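Local coordinates for protein colicin B (Escherichia coli, PDB 1RH1) that kills Escherichia coli and closely related bacteria by forming a channel that depolarises the cytoplasmic membrane, at residues P117-A122 with Y254-Y259; K168-D173 with M190-V195. One frame throughout, in Å; residues are numbered along the deposited sequence.

Interaction 1: P117-A122 with Y254-Y259; sequences PSRPAA and YVEAGY
With its CG anti to the carbonyl carbon and its chain bent at chi3 (52°), R119 swings its guanidinium across the 254-259 chain, where Y259 and E256 meet it. The group lies flat on the Y259 ring, planes 4° apart, with CZ 3.6 Å from the ring centroid, a stacked cation-pi pair. E256, extended with CG anti to its backbone N, brings OE1 to within 3.0 Å of R119 NE; this salt bridge uses the anti side of the carboxylate. At the same guanidinium's edge, R119 NH2 gives a nearly straight bond of 2.6 Å to G258 O and a weak one to A257 O. Further along, the chains become an antiparallel ladder: A122 N to V255 O and V255 N to A122 O are both 2.9 Å. P120 CG packs on A257 CB at 3.5 Å, and A121 CB meets Y254 CE1 obliquely at 3.5 Å, while Y254 OH bonds to G113 O. F308 of helix 291-340 also touches R119. Held by ring, carboxylate and carbonyls together, the buried guanidinium has its rotation fixed, and its charge is probably balanced in part by E256.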
loop_
_atom_site.group_PDB
_atom_site.type_symbol
_atom_site.label_atom_id
_atom_site.label_comp_id
_atom_site.label_asym_id
_atom_site.label_seq_id
_atom_site.Cartn_x
_atom_site.Cartn_y
_atom_site.Cartn_z
ATOM N N PRO A 117 1.413 0.904 9.655
ATOM C CA PRO A 117 0.159 0.236 9.407
ATOM C C PRO A 117 -0.165 0.081 7.939
ATOM O O PRO A 117 -0.086 1.014 7.139
ATOM C CB PRO A 117 -0.832 1.079 10.157
ATOM C CG PRO A 117 -0.238 2.460 10.066
ATOM C CD PRO A 117 1.189 2.118 10.432
ATOM N N SER A 118 -0.568 -1.164 7.721
ATOM C CA SER A 118 -0.974 -1.824 6.488
ATOM C C SER A 118 0.225 -2.221 5.648
ATOM O O SER A 118 0.132 -2.414 4.430
ATOM C CB SER A 118 -1.892 -0.934 5.648
ATOM O OG SER A 118 -1.147 -0.038 4.835
ATOM N N ARG A 119 1.355 -2.322 6.347
ATOM C CA ARG A 119 2.601 -2.649 5.725
ATOM C C ARG A 119 3.353 -3.567 6.648
ATOM O O ARG A 119 3.378 -3.325 7.861
ATOM C CB ARG A 119 3.407 -1.400 5.492
ATOM C CG ARG A 119 3.105 -0.841 4.118
ATOM C CD ARG A 119 4.112 0.211 3.665
ATOM N NE ARG A 119 5.455 -0.317 3.800
ATOM C CZ ARG A 119 6.095 -0.971 2.840
ATOM N NH1 ARG A 119 5.576 -1.200 1.631
ATOM N NH2 ARG A 119 7.269 -1.469 3.174
ATOM N N PRO A 120 4.008 -4.609 6.105
ATOM C CA PRO A 120 4.603 -5.676 6.874
ATOM C C PRO A 120 5.694 -5.154 7.801
ATOM O O PRO A 120 6.055 -3.978 7.726
ATOM C CB PRO A 120 5.060 -6.618 5.809
ATOM C CG PRO A 120 5.559 -5.703 4.758
ATOM C CD PRO A 120 4.450 -4.697 4.726
ATOM N N ALA A 121 6.164 -5.963 8.743
ATOM C CA ALA A 121 7.211 -5.554 9.655
ATOM C C ALA A 121 8.391 -6.481 9.409
ATOM O O ALA A 121 8.205 -7.639 9.019
ATOM C CB ALA A 121 6.747 -5.700 11.077
ATOM N N ALA A 122 9.620 -6.018 9.640
ATOM C CA ALA A 122 10.763 -6.828 9.308
ATOM C C ALA A 122 11.837 -6.809 10.351
ATOM O O ALA A 122 12.019 -5.806 11.025
ATOM C CB ALA A 122 11.374 -6.343 8.015
ATOM N N TYR A 254 13.511 -4.457 15.164
ATOM C CA TYR A 254 12.203 -4.292 14.569
ATOM C C TYR A 254 12.041 -3.009 13.755
ATOM O O TYR A 254 11.860 -1.874 14.223
ATOM C CB TYR A 254 11.206 -4.367 15.711
ATOM C CG TYR A 254 9.729 -4.401 15.358
ATOM C CD1 TYR A 254 9.166 -5.497 14.716
ATOM C CD2 TYR A 254 8.942 -3.337 15.733
ATOM C CE1 TYR A 254 7.801 -5.519 14.459
ATOM C CE2 TYR A 254 7.581 -3.352 15.478
ATOM C CZ TYR A 254 7.014 -4.441 14.844
ATOM O OH TYR A 254 5.650 -4.452 14.618
ATOM N N VAL A 255 12.132 -3.231 12.459
ATOM C CA VAL A 255 11.998 -2.138 11.515
ATOM C C VAL A 255 10.802 -2.309 10.583
ATOM O O VAL A 255 10.079 -3.298 10.626
ATOM C CB VAL A 255 13.304 -2.004 10.664
ATOM C CG1 VAL A 255 14.440 -1.646 11.593
ATOM C CG2 VAL A 255 13.621 -3.283 9.892
ATOM N N GLU A 256 10.580 -1.310 9.739
ATOM C CA GLU A 256 9.585 -1.389 8.701
ATOM C C GLU A 256 10.210 -2.106 7.519
ATOM O O GLU A 256 11.405 -1.938 7.246
ATOM C CB GLU A 256 9.176 -0.001 8.295
ATOM C CG GLU A 256 8.213 0.001 7.126
ATOM C CD GLU A 256 7.709 1.361 6.694
ATOM O OE1 GLU A 256 6.764 1.374 5.922
ATOM O OE2 GLU A 256 8.233 2.399 7.091
ATOM N N ALA A 257 9.391 -2.884 6.803
ATOM C CA ALA A 257 9.855 -3.609 5.631
ATOM C C ALA A 257 10.078 -2.700 4.434
ATOM O O ALA A 257 9.634 -1.545 4.445
ATOM C CB ALA A 257 8.853 -4.672 5.218
ATOM N N GLY A 258 10.769 -3.247 3.415
ATOM C CA GLY A 258 11.093 -2.517 2.214
ATOM C C GLY A 258 9.892 -2.146 1.368
ATOM O O GLY A 258 8.795 -2.662 1.514
ATOM N N TYR A 259 10.115 -1.208 0.459
ATOM C CA TYR A 259 9.110 -0.765 -0.482
ATOM C C TYR A 259 9.317 -1.270 -1.912
ATOM O O TYR A 259 8.380 -1.176 -2.713
ATOM C CB TYR A 259 9.073 0.737 -0.494
ATOM C CG TYR A 259 8.489 1.339 0.756
ATOM C CD1 TYR A 259 7.191 1.848 0.706
ATOM C CD2 TYR A 259 9.256 1.439 1.921
ATOM C CE1 TYR A 259 6.651 2.480 1.820
ATOM C CE2 TYR A 259 8.719 2.070 3.049
ATOM C CZ TYR A 259 7.421 2.593 2.977
ATOM O OH TYR A 259 6.918 3.307 4.041
#

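Interaction 2: K168-D173 with M190-V195; sequences KYRLTD and MTVPVV
Two strands of different sheets meet at this junction: R170 on strand 169-176, in the five-stranded antiparallel sheet, reaches across to M190 and V192 on strand 189-201 of the larger mixed sheet. The chain turns a corner at K168, and the short strand segments approach to 8.0 Å between axes at 63°, with no hydrogen bond between them. The contact is instead made by side chains. R170 directs its aliphatic part at the other strand, and CD lies 3.7 Å from V192 CG2, which sits at the same distance from R170 NE and also touches CG. The V192 methyl thus lies alongside the arginine chain where it bends at chi3 (66°), oblique to the guanidinium. On the side of M190, R170 CD comes to 4.1 Å from the sulfur SD, a loose van der Waals approach. The methionine is bent at its own chi3 (-65°), which brings its terminal CE against the corner of the chain, 3.8 Å from K168 O. The charged end of R170 is engaged elsewhere: NE forms a salt bridge with D267 of strand 266-271, and NH2 another with D17, a residue of the TonB box. V192 also packs on D267 and I269, while M190 touches D17. The chemistry is therefore divided along one side chain: methylenes rest against methyl and thioether groups, while the guanidinium pairs with two carboxylates, which would probably offset the charge of this buried arginine and tie the TonB-box segment to the junction of the sheets.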
loop_
_atom_site.group_PDB
_atom_site.type_symbol
_atom_site.label_atom_id
_atom_site.label_comp_id
_atom_site.label_asym_id
_atom_site.label_seq_id
_atom_site.Cartn_x
_atom_site.Cartn_y
_atom_site.Cartn_z
ATOM N N LYS A 168 2.060 -16.517 6.947
ATOM C CA LYS A 168 2.209 -15.625 8.100
ATOM C C LYS A 168 3.555 -14.951 8.296
ATOM O O LYS A 168 3.662 -13.949 9.002
ATOM C CB LYS A 168 1.909 -16.319 9.427
ATOM C CG LYS A 168 2.603 -17.607 9.712
ATOM C CD LYS A 168 2.260 -18.079 11.101
ATOM C CE LYS A 168 2.777 -19.506 11.156
ATOM N NZ LYS A 168 2.772 -19.979 12.519
ATOM N N TYR A 169 4.579 -15.545 7.693
ATOM C CA TYR A 169 5.956 -15.124 7.729
ATOM C C TYR A 169 6.456 -15.348 6.331
ATOM O O TYR A 169 5.969 -16.209 5.603
ATOM C CB TYR A 169 6.796 -15.977 8.706
ATOM C CG TYR A 169 6.482 -15.596 10.144
ATOM C CD1 TYR A 169 5.837 -16.482 10.993
ATOM C CD2 TYR A 169 6.759 -14.303 10.598
ATOM C CE1 TYR A 169 5.459 -16.066 12.281
ATOM C CE2 TYR A 169 6.386 -13.878 11.876
ATOM C CZ TYR A 169 5.729 -14.762 12.721
ATOM O OH TYR A 169 5.312 -14.329 13.973
ATOM N N ARG A 170 7.406 -14.511 5.943
ATOM C CA ARG A 170 8.093 -14.622 4.680
ATOM C C ARG A 170 9.549 -14.302 4.879
ATOM O O ARG A 170 9.940 -13.549 5.763
ATOM C CB ARG A 170 7.523 -13.665 3.670
ATOM C CG ARG A 170 6.244 -14.199 3.049
ATOM C CD ARG A 170 5.698 -13.303 1.942
ATOM N NE ARG A 170 6.593 -13.263 0.802
ATOM C CZ ARG A 170 6.937 -12.143 0.162
ATOM N NH1 ARG A 170 7.764 -12.246 -0.854
ATOM N NH2 ARG A 170 6.500 -10.926 0.487
ATOM N N LEU A 171 10.389 -14.927 4.077
ATOM C CA LEU A 171 11.807 -14.658 4.097
ATOM C C LEU A 171 12.210 -13.976 2.789
ATOM O O LEU A 171 12.178 -14.573 1.721
ATOM C CB LEU A 171 12.494 -15.994 4.309
ATOM C CG LEU A 171 12.904 -16.407 5.696
ATOM C CD1 LEU A 171 11.801 -16.252 6.693
ATOM C CD2 LEU A 171 13.335 -17.822 5.611
ATOM N N THR A 172 12.521 -12.684 2.815
ATOM C CA THR A 172 12.948 -11.901 1.649
ATOM C C THR A 172 14.060 -10.937 2.021
ATOM O O THR A 172 14.715 -11.158 3.036
ATOM C CB THR A 172 11.823 -11.045 1.039
ATOM O OG1 THR A 172 11.219 -10.300 2.086
ATOM C CG2 THR A 172 10.812 -11.887 0.310
ATOM N N ASP A 173 14.329 -9.860 1.274
ATOM C CA ASP A 173 15.443 -9.019 1.658
ATOM C C ASP A 173 15.035 -7.602 1.991
ATOM O O ASP A 173 13.915 -7.189 1.719
ATOM C CB ASP A 173 16.526 -9.074 0.546
ATOM C CG ASP A 173 16.400 -8.285 -0.743
ATOM O OD1 ASP A 173 15.306 -8.075 -1.262
ATOM O OD2 ASP A 173 17.439 -7.887 -1.252
ATOM N N MET A 190 -0.157 -11.595 4.269
ATOM C CA MET A 190 0.656 -11.823 3.092
ATOM C C MET A 190 0.229 -13.119 2.445
ATOM O O MET A 190 -0.486 -13.931 3.040
ATOM C CB MET A 190 2.137 -11.881 3.493
ATOM C CG MET A 190 2.620 -10.575 4.105
ATOM S SD MET A 190 4.326 -10.579 4.647
ATOM C CE MET A 190 4.090 -11.781 5.900
ATOM N N THR A 191 0.708 -13.295 1.210
ATOM C CA THR A 191 0.429 -14.476 0.407
ATOM C C THR A 191 1.663 -14.970 -0.350
ATOM O O THR A 191 2.551 -14.166 -0.600
ATOM C CB THR A 191 -0.746 -14.039 -0.479
ATOM O OG1 THR A 191 -1.624 -15.124 -0.292
ATOM C CG2 THR A 191 -0.508 -13.805 -1.946
ATOM N N VAL A 192 1.815 -16.249 -0.711
ATOM C CA VAL A 192 2.968 -16.779 -1.457
ATOM C C VAL A 192 2.552 -17.762 -2.556
ATOM O O VAL A 192 1.752 -18.650 -2.282
ATOM C CB VAL A 192 3.941 -17.472 -0.452
ATOM C CG1 VAL A 192 4.896 -18.483 -1.086
ATOM C CG2 VAL A 192 4.842 -16.390 0.107
ATOM N N PRO A 193 3.035 -17.728 -3.799
ATOM C CA PRO A 193 2.716 -18.712 -4.845
ATOM C C PRO A 193 3.044 -20.175 -4.624
ATOM O O PRO A 193 4.179 -20.489 -4.253
ATOM C CB PRO A 193 3.403 -18.201 -6.077
ATOM C CG PRO A 193 4.500 -17.343 -5.510
ATOM C CD PRO A 193 3.814 -16.639 -4.349
ATOM N N VAL A 194 2.057 -21.068 -4.816
ATOM C CA VAL A 194 2.328 -22.502 -4.783
ATOM C C VAL A 194 2.838 -22.943 -6.170
ATOM O O VAL A 194 2.248 -22.599 -7.206
ATOM C CB VAL A 194 1.039 -23.243 -4.393
ATOM C CG1 VAL A 194 1.188 -24.757 -4.409
ATOM C CG2 VAL A 194 0.710 -22.832 -2.980
ATOM N N VAL A 195 4.006 -23.615 -6.222
ATOM C CA VAL A 195 4.558 -24.142 -7.468
ATOM C C VAL A 195 4.712 -25.634 -7.307
ATOM O O VAL A 195 4.729 -26.172 -6.190
ATOM C CB VAL A 195 5.976 -23.597 -7.873
ATOM C CG1 VAL A 195 5.920 -22.091 -8.032
ATOM C CG2 VAL A 195 7.027 -23.990 -6.850
#

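From the N terminus, the chain first enters 117-122, passes through both segments of interaction 2, and returns at 254-259 to complete interaction 1. The loop closed by interaction 2 is short, 16 residues between its segments, half of them strand 179-186; it lies wholly within the 131-residue span that interaction 1 closes, so the two contacts nest and do not cross. Interaction 1 pairs strands 121-128 and 252-256 of the five-stranded sheet, and interaction 2 joins another strand of that sheet, 169-176, to strand 189-201 of the mixed sheet. Their centres are about 14 Å apart, and they touch directly where P120 CB packs 4.2 Å from M190 SD.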